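Local coordinates for CBIX (Paracoccus pantotrophus, PDB 4CCS), which probably inserts ferrous iron into sirohydrochlorin, the terminal step of siroheme biosynthesis in denitrifying alpha-proteobacteria, as a member of the chelatase clan, at residues A[118-123]-A[174-179]; A[122-127]-A[153-158]; A[162-167]-A[194-199]. One frame throughout, in Å; residues are numbered along the deposited sequence.

Contact 1 of 3, residues A[118-123]-A[174-179]; sequences AGTRLL and RAICLP
R121, L122 and L123 lie beside A175, I176 and C177 as paired residues of two parallel strands, whose short axes come within 4.8 Å at an angle of 19°. Four backbone hydrogen bonds join them: R121 N to R174 O, I176 N to R121 O, L123 N to I176 O, and L178 N to L123 O. The second of these is 2.9 Å from I176 N to R121 O. Between them, the alpha hydrogens of A175, L122 and C177 approach the carbonyls of R121, I176 and L123. Where the strands begin, a water donates to both G119 O and R174 O, extending the polar link into the loop.

Apolar contacts fall on two faces. On one, L122 CD2 lies 4.1 Å from I176 CB, the two side chains running alongside and pointing the same way. T120 CG2 meets I176 CD1 at 3.8 Å; with OG1 beside the backbone N and opposite the carbonyl carbon (chi1 -55°), CG2 is left opposite the N, facing I176, while OG1 bonds P116 O. On the other face, C177 SG is 4.1 Å from L123 CD2, and the CB atoms of R121 and A175 are neighbours. The R121 chain bends at chi2 (69°) and leads its guanidinium away from A175 toward T154, whose OG1 receives a hydrogen bond from NH1.

These are two inner strands of the C-terminal parallel sheet: 152-157 flanks 121-126, and 204-205 flanks 175-179. Helix 98-113 packs against L122, I176 and L178, while helix 164-167 meets L123 from the opposite face.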
loop_
_atom_site.group_PDB
_atom_site.type_symbol
_atom_site.label_atom_id
_atom_site.label_comp_id
_atom_site.label_asym_id
_atom_site.label_seq_id
_atom_site.Cartn_x
_atom_site.Cartn_y
_atom_site.Cartn_z
ATOM N N ALA A 118 -11.805 -7.329 20.440
ATOM C CA ALA A 118 -12.119 -6.233 21.364
ATOM C C ALA A 118 -11.067 -6.051 22.463
ATOM O O ALA A 118 -10.924 -4.946 22.977
ATOM C CB ALA A 118 -13.507 -6.427 21.975
ATOM N N GLY A 119 -10.316 -7.110 22.797
ATOM C CA GLY A 119 -9.271 -7.072 23.826
ATOM C C GLY A 119 -7.848 -6.995 23.221
ATOM O O GLY A 119 -6.881 -7.236 23.934
ATOM N N THR A 120 -7.727 -6.665 21.915
ATOM C CA THR A 120 -6.440 -6.578 21.214
ATOM C C THR A 120 -6.128 -5.123 20.848
ATOM O O THR A 120 -7.004 -4.403 20.371
ATOM C CB THR A 120 -6.427 -7.525 19.984
ATOM O OG1 THR A 120 -6.757 -8.847 20.406
ATOM C CG2 THR A 120 -5.065 -7.573 19.277
ATOM N N ARG A 121 -4.866 -4.715 21.051
ATOM C CA ARG A 121 -4.366 -3.381 20.744
ATOM C C ARG A 121 -3.833 -3.407 19.298
ATOM O O ARG A 121 -3.107 -4.336 18.935
ATOM C CB ARG A 121 -3.258 -3.027 21.759
ATOM C CG ARG A 121 -2.569 -1.699 21.576
ATOM C CD ARG A 121 -3.464 -0.507 21.887
ATOM N NE ARG A 121 -2.692 0.710 22.141
ATOM C CZ ARG A 121 -2.134 1.453 21.192
ATOM N NH1 ARG A 121 -2.233 1.095 19.913
ATOM N NH2 ARG A 121 -1.433 2.532 21.513
ATOM N N LEU A 122 -4.179 -2.384 18.493
ATOM C CA LEU A 122 -3.760 -2.317 17.092
ATOM C C LEU A 122 -2.757 -1.230 16.793
ATOM O O LEU A 122 -2.891 -0.113 17.284
ATOM C CB LEU A 122 -4.981 -2.172 16.162
ATOM C CG LEU A 122 -6.057 -3.254 16.319
ATOM C CD1 LEU A 122 -7.202 -3.002 15.365
ATOM C CD2 LEU A 122 -5.468 -4.660 16.133
ATOM N N LEU A 123 -1.747 -1.562 15.973
ATOM C CA LEU A 123 -0.732 -0.609 15.524
ATOM C C LEU A 123 -0.618 -0.631 13.995
ATOM O O LEU A 123 -0.269 -1.655 13.403
ATOM C CB LEU A 123 0.629 -0.876 16.186
ATOM C CG LEU A 123 1.774 0.079 15.827
ATOM C CD1 LEU A 123 1.535 1.499 16.395
ATOM C CD2 LEU A 123 3.089 -0.480 16.327
ATOM N N ARG A 174 -0.927 -8.851 23.713
ATOM C CA ARG A 174 -2.066 -8.981 22.798
ATOM C C ARG A 174 -2.179 -7.712 21.997
ATOM O O ARG A 174 -2.929 -6.785 22.332
ATOM C CB ARG A 174 -3.372 -9.320 23.543
ATOM C CG ARG A 174 -3.447 -10.767 23.966
ATOM C CD ARG A 174 -4.702 -11.039 24.757
ATOM N NE ARG A 174 -4.799 -12.454 25.112
ATOM C CZ ARG A 174 -5.932 -13.072 25.417
ATOM N NH1 ARG A 174 -7.079 -12.402 25.433
ATOM N NH2 ARG A 174 -5.930 -14.365 25.710
ATOM N N ALA A 175 -1.334 -7.643 20.973
ATOM C CA ALA A 175 -1.222 -6.518 20.062
ATOM C C ALA A 175 -0.888 -7.032 18.677
ATOM O O ALA A 175 -0.208 -8.054 18.535
ATOM C CB ALA A 175 -0.140 -5.552 20.543
ATOM N N ILE A 176 -1.400 -6.348 17.649
ATOM C CA ILE A 176 -1.167 -6.719 16.255
ATOM C C ILE A 176 -0.698 -5.476 15.522
ATOM O O ILE A 176 -1.361 -4.432 15.580
ATOM C CB ILE A 176 -2.440 -7.308 15.564
ATOM C CG1 ILE A 176 -2.908 -8.633 16.196
ATOM C CG2 ILE A 176 -2.242 -7.474 14.054
ATOM C CD1 ILE A 176 -4.348 -9.019 15.892
ATOM N N CYS A 177 0.420 -5.612 14.797
ATOM C CA CYS A 177 0.943 -4.570 13.933
ATOM C C CYS A 177 0.712 -4.947 12.454
ATOM O O CYS A 177 1.170 -5.997 11.983
ATOM C CB CYS A 177 2.421 -4.303 14.214
ATOM S SG CYS A 177 3.154 -3.072 13.109
ATOM N N LEU A 178 0.003 -4.078 11.729
ATOM C CA LEU A 178 -0.238 -4.223 10.297
ATOM C C LEU A 178 0.613 -3.181 9.538
ATOM O O LEU A 178 0.390 -1.971 9.723
ATOM C CB LEU A 178 -1.733 -4.027 9.975
ATOM C CG LEU A 178 -2.103 -4.070 8.479
ATOM C CD1 LEU A 178 -1.726 -5.445 7.827
ATOM C CD2 LEU A 178 -3.575 -3.763 8.293
ATOM N N PRO A 179 1.562 -3.626 8.677
ATOM C CA PRO A 179 2.371 -2.680 7.887
ATOM C C PRO A 179 1.542 -2.184 6.709
ATOM O O PRO A 179 1.133 -2.966 5.842
ATOM C CB PRO A 179 3.570 -3.520 7.416
ATOM C CG PRO A 179 3.636 -4.668 8.378
ATOM C CD PRO A 179 2.182 -4.965 8.682
HETATM O O HOH W 1 -4.476 -5.895 24.422
#

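Contact 2 of 3, residues A[122-127]-A[153-158]; sequences LLVAAH and ATCGFI
A126 CB rests against the ring of F157, 4.0 Å from CD1, on the face of the sheet that also carries V124 beside C155 and L122 beside A153. With F157 CG opposite its own carbonyl carbon (chi1 -55°), the ring edge also reaches the backbone of H127. An alanine in place of F157 would probably leave A126 CB without its aromatic neighbour and open a gap beneath helix 134-146. On the other face, L123 CD1 slants across T154 and lies 3.7 Å from OG1, the hydroxyl that R121 holds.

Parallel-strand hydrogen bonds alternate from T154 N to L122 O through V124 N, G156 N and A126 N; that from V124 N to T154 O is 2.9 Å. Beyond the strands, I158 N bonds H127 O at 3.3 Å, approaching from above the carbonyl plane, and A126 O only weakly. H127 ND1 is hydrogen-bonded to D190 OD2.

The pair belongs to the right-handed beta-alpha-beta unit 121-126, 134-146, 152-157. Helix 134-146 covers L122, C155 and F157; helix 164-167 and strand 175-179 adjoin L123 and A125.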
loop_
_atom_site.group_PDB
_atom_site.type_symbol
_atom_site.label_atom_id
_atom_site.label_comp_id
_atom_site.label_asym_id
_atom_site.label_seq_id
_atom_site.Cartn_x
_atom_site.Cartn_y
_atom_site.Cartn_z
ATOM N N LEU A 122 -4.179 -2.384 18.493
ATOM C CA LEU A 122 -3.760 -2.317 17.092
ATOM C C LEU A 122 -2.757 -1.230 16.793
ATOM O O LEU A 122 -2.891 -0.113 17.284
ATOM C CB LEU A 122 -4.981 -2.172 16.162
ATOM C CG LEU A 122 -6.057 -3.254 16.319
ATOM C CD1 LEU A 122 -7.202 -3.002 15.365
ATOM C CD2 LEU A 122 -5.468 -4.660 16.133
ATOM N N LEU A 123 -1.747 -1.562 15.973
ATOM C CA LEU A 123 -0.732 -0.609 15.524
ATOM C C LEU A 123 -0.618 -0.631 13.995
ATOM O O LEU A 123 -0.269 -1.655 13.403
ATOM C CB LEU A 123 0.629 -0.876 16.186
ATOM C CG LEU A 123 1.774 0.079 15.827
ATOM C CD1 LEU A 123 1.535 1.499 16.395
ATOM C CD2 LEU A 123 3.089 -0.480 16.327
ATOM N N VAL A 124 -0.921 0.502 13.372
ATOM C CA VAL A 124 -0.827 0.650 11.922
ATOM C C VAL A 124 0.558 1.276 11.691
ATOM O O VAL A 124 0.800 2.406 12.138
ATOM C CB VAL A 124 -1.979 1.525 11.355
ATOM C CG1 VAL A 124 -1.750 1.863 9.881
ATOM C CG2 VAL A 124 -3.340 0.855 11.565
ATOM N N ALA A 125 1.478 0.520 11.066
ATOM C CA ALA A 125 2.836 1.018 10.790
ATOM C C ALA A 125 2.936 1.455 9.339
ATOM O O ALA A 125 2.590 0.693 8.450
ATOM C CB ALA A 125 3.865 -0.067 11.094
ATOM N N ALA A 126 3.383 2.690 9.083
ATOM C CA ALA A 126 3.447 3.190 7.718
ATOM C C ALA A 126 4.678 4.063 7.495
ATOM O O ALA A 126 5.302 4.515 8.460
ATOM C CB ALA A 126 2.167 3.970 7.395
ATOM N N HIS A 127 5.042 4.277 6.226
ATOM C CA HIS A 127 6.200 5.098 5.888
ATOM C C HIS A 127 6.004 6.537 6.358
ATOM O O HIS A 127 6.907 7.119 6.960
ATOM C CB HIS A 127 6.482 5.064 4.371
ATOM C CG HIS A 127 7.756 5.764 3.989
ATOM N ND1 HIS A 127 9.000 5.192 4.235
ATOM C CD2 HIS A 127 7.941 6.944 3.348
ATOM C CE1 HIS A 127 9.896 6.043 3.752
ATOM N NE2 HIS A 127 9.306 7.107 3.196
ATOM N N ALA A 153 -6.512 1.696 18.569
ATOM C CA ALA A 153 -5.699 1.654 17.355
ATOM C C ALA A 153 -4.919 2.938 17.211
ATOM O O ALA A 153 -5.478 4.026 17.312
ATOM C CB ALA A 153 -6.560 1.403 16.123
ATOM N N THR A 154 -3.603 2.818 17.020
ATOM C CA THR A 154 -2.724 3.974 16.846
ATOM C C THR A 154 -1.813 3.727 15.653
ATOM O O THR A 154 -1.813 2.620 15.096
ATOM C CB THR A 154 -1.904 4.249 18.106
ATOM O OG1 THR A 154 -1.123 3.091 18.392
ATOM C CG2 THR A 154 -2.762 4.679 19.311
ATOM N N CYS A 155 -1.072 4.762 15.251
ATOM C CA CYS A 155 -0.144 4.731 14.124
ATOM C C CYS A 155 1.274 4.940 14.606
ATOM O O CYS A 155 1.498 5.597 15.623
ATOM C CB CYS A 155 -0.504 5.799 13.099
ATOM S SG CYS A 155 -2.119 5.574 12.315
ATOM N N GLY A 156 2.232 4.466 13.796
ATOM C CA GLY A 156 3.660 4.658 13.983
ATOM C C GLY A 156 4.217 4.847 12.590
ATOM O O GLY A 156 3.817 4.128 11.669
ATOM N N PHE A 157 5.143 5.797 12.424
ATOM C CA PHE A 157 5.720 6.097 11.132
ATOM C C PHE A 157 7.246 5.968 11.087
ATOM O O PHE A 157 7.924 5.929 12.126
ATOM C CB PHE A 157 5.283 7.499 10.657
ATOM C CG PHE A 157 3.781 7.671 10.632
ATOM C CD1 PHE A 157 3.029 7.213 9.555
ATOM C CD2 PHE A 157 3.115 8.252 11.703
ATOM C CE1 PHE A 157 1.642 7.357 9.539
ATOM C CE2 PHE A 157 1.721 8.397 11.684
ATOM C CZ PHE A 157 0.994 7.938 10.608
ATOM N N ILE A 158 7.779 5.908 9.865
ATOM C CA ILE A 158 9.232 5.834 9.659
ATOM C C ILE A 158 9.784 7.261 9.453
ATOM O O ILE A 158 10.826 7.592 10.019
ATOM C CB ILE A 158 9.566 4.863 8.485
ATOM C CG1 ILE A 158 9.386 3.394 8.928
ATOM C CG2 ILE A 158 11.007 5.064 7.951
ATOM C CD1 ILE A 158 8.144 2.769 8.549
#

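Contact 3 of 3, residues A[162-167]-A[194-199]; sequences PFIADA and AALSQA
I164 meets helix 192-199 with two of its branches. Its CG2 methyl faces the CB of A195 at 3.5 Å, a close methyl-to-methyl approach, while CG1 lies 4.1 Å from L196 CD2 where the two longer side chains pass at a slant. The torsion of I164 divides the work: CG1 stands opposite the backbone N (chi1 -173°), and CG2 is held between the backbone N and the carbonyl carbon, directed at A195. L196 starts out away from the 162-167 segment, yet its CD2 methyl swings back to join I164.

In the fold, this is helix-to-helix packing over one face of the C-terminal parallel sheet of an alpha/beta domain, with L123 and A125 of strand 121-126 beneath I164. The short helix 164-167 starts after F163, its N-cap residue, whose carbonyl accepts from both D166 N and A167 N.

Small residues allow the backbones to come close farther along. The CB of A199 lies 3.3 Å from A165 O, with the oxygen beside the methyl, and the CA atoms of these two alanines are 4.7 Å apart. A165 in turn sets its CA 3.8 Å from A195 O. No hydrogen bond joins the two segments; the contacts are van der Waals, in part against backbone carbonyls. Outside the interface, R169 NH2 bonds Q198 O, and A168 touches both L196 and A199.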
loop_
_atom_site.group_PDB
_atom_site.type_symbol
_atom_site.label_atom_id
_atom_site.label_comp_id
_atom_site.label_asym_id
_atom_site.label_seq_id
_atom_site.Cartn_x
_atom_site.Cartn_y
_atom_site.Cartn_z
ATOM N N PRO A 162 4.345 10.333 15.168
ATOM C CA PRO A 162 4.997 9.467 16.150
ATOM C C PRO A 162 5.837 8.398 15.436
ATOM O O PRO A 162 5.321 7.707 14.554
ATOM C CB PRO A 162 3.819 8.900 16.962
ATOM C CG PRO A 162 2.653 8.919 16.010
ATOM C CD PRO A 162 2.876 10.126 15.133
ATOM N N PHE A 163 7.141 8.305 15.806
ATOM C CA PHE A 163 8.096 7.345 15.252
ATOM C C PHE A 163 7.687 5.938 15.691
ATOM O O PHE A 163 7.299 5.758 16.836
ATOM C CB PHE A 163 9.505 7.690 15.768
ATOM C CG PHE A 163 10.655 6.945 15.139
ATOM C CD1 PHE A 163 10.572 6.480 13.841
ATOM C CD2 PHE A 163 11.853 6.787 15.817
ATOM C CE1 PHE A 163 11.635 5.802 13.260
ATOM C CE2 PHE A 163 12.924 6.134 15.224
ATOM C CZ PHE A 163 12.805 5.644 13.950
ATOM N N ILE A 164 7.777 4.955 14.793
ATOM C CA ILE A 164 7.407 3.576 15.086
ATOM C C ILE A 164 8.147 3.009 16.328
ATOM O O ILE A 164 7.508 2.327 17.128
ATOM C CB ILE A 164 7.517 2.688 13.805
ATOM C CG1 ILE A 164 6.964 1.275 14.042
ATOM C CG2 ILE A 164 8.913 2.668 13.198
ATOM C CD1 ILE A 164 5.443 1.250 14.141
ATOM N N ALA A 165 9.441 3.352 16.544
ATOM C CA ALA A 165 10.194 2.909 17.734
ATOM C C ALA A 165 9.561 3.412 19.048
ATOM O O ALA A 165 9.729 2.777 20.084
ATOM C CB ALA A 165 11.643 3.367 17.647
ATOM N N ASP A 166 8.843 4.550 18.998
ATOM C CA ASP A 166 8.140 5.126 20.146
ATOM C C ASP A 166 6.703 4.592 20.259
ATOM O O ASP A 166 6.271 4.228 21.351
ATOM C CB ASP A 166 8.117 6.661 20.042
ATOM C CG ASP A 166 9.491 7.296 20.185
ATOM O OD1 ASP A 166 10.302 6.780 20.983
ATOM O OD2 ASP A 166 9.755 8.294 19.489
ATOM N N ALA A 167 5.971 4.575 19.129
ATOM C CA ALA A 167 4.567 4.156 19.033
ATOM C C ALA A 167 4.332 2.694 19.410
ATOM O O ALA A 167 3.279 2.374 19.977
ATOM C CB ALA A 167 4.038 4.429 17.629
ATOM N N ALA A 194 13.649 -4.097 12.750
ATOM C CA ALA A 194 14.633 -3.397 13.581
ATOM C C ALA A 194 13.970 -2.343 14.482
ATOM O O ALA A 194 14.345 -2.213 15.648
ATOM C CB ALA A 194 15.703 -2.747 12.703
ATOM N N ALA A 195 12.986 -1.594 13.936
ATOM C CA ALA A 195 12.253 -0.546 14.659
ATOM C C ALA A 195 11.382 -1.167 15.746
ATOM O O ALA A 195 11.336 -0.662 16.861
ATOM C CB ALA A 195 11.391 0.240 13.681
ATOM N N LEU A 196 10.712 -2.283 15.431
ATOM C CA LEU A 196 9.858 -2.967 16.400
ATOM C C LEU A 196 10.689 -3.667 17.461
ATOM O O LEU A 196 10.240 -3.765 18.598
ATOM C CB LEU A 196 8.885 -3.946 15.704
ATOM C CG LEU A 196 7.825 -3.284 14.809
ATOM C CD1 LEU A 196 7.144 -4.299 13.937
ATOM C CD2 LEU A 196 6.791 -2.529 15.629
ATOM N N SER A 197 11.920 -4.104 17.109
ATOM C CA SER A 197 12.834 -4.729 18.078
ATOM C C SER A 197 13.292 -3.666 19.088
ATOM O O SER A 197 13.254 -3.927 20.294
ATOM C CB SER A 197 14.041 -5.347 17.370
ATOM O OG SER A 197 15.001 -5.775 18.324
ATOM N N GLN A 198 13.704 -2.467 18.598
ATOM C CA GLN A 198 14.112 -1.343 19.458
ATOM C C GLN A 198 12.976 -0.954 20.403
ATOM O O GLN A 198 13.234 -0.638 21.563
ATOM C CB GLN A 198 14.526 -0.118 18.621
ATOM C CG GLN A 198 16.020 -0.069 18.304
ATOM C CD GLN A 198 16.313 0.562 16.957
ATOM O OE1 GLN A 198 15.823 1.652 16.626
ATOM N NE2 GLN A 198 17.147 -0.092 16.151
ATOM N N ALA A 199 11.718 -1.017 19.923
ATOM C CA ALA A 199 10.545 -0.679 20.748
ATOM C C ALA A 199 10.248 -1.719 21.821
ATOM O O ALA A 199 9.544 -1.413 22.780
ATOM C CB ALA A 199 9.314 -0.500 19.860
#

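In the fold
Contacts 1 and 2 share L122 and L123, with their centres about 10 Å apart, and join strand 121-126 to its neighbours on both sides, 175-179 and 152-157. Contact 3 belongs to the helical layer over the same sheet, its centre about 10 Å from that of contact 2 and about 15 Å from that of contact 1. Along the chain come strand 121-126, strand 152-157, helix 164-167, strand 175-179 and, last, segment 194-199. F157 exchanges probable backbone hydrogen bonds with P162 and I164, and L123 CD2 packs on I164 CD1, coupling sheet to helices. Together they build part of the C-terminal half, beside a separate four-stranded parallel sheet with the same 2-1-3-4 order, consistent with a two-domain chelatase.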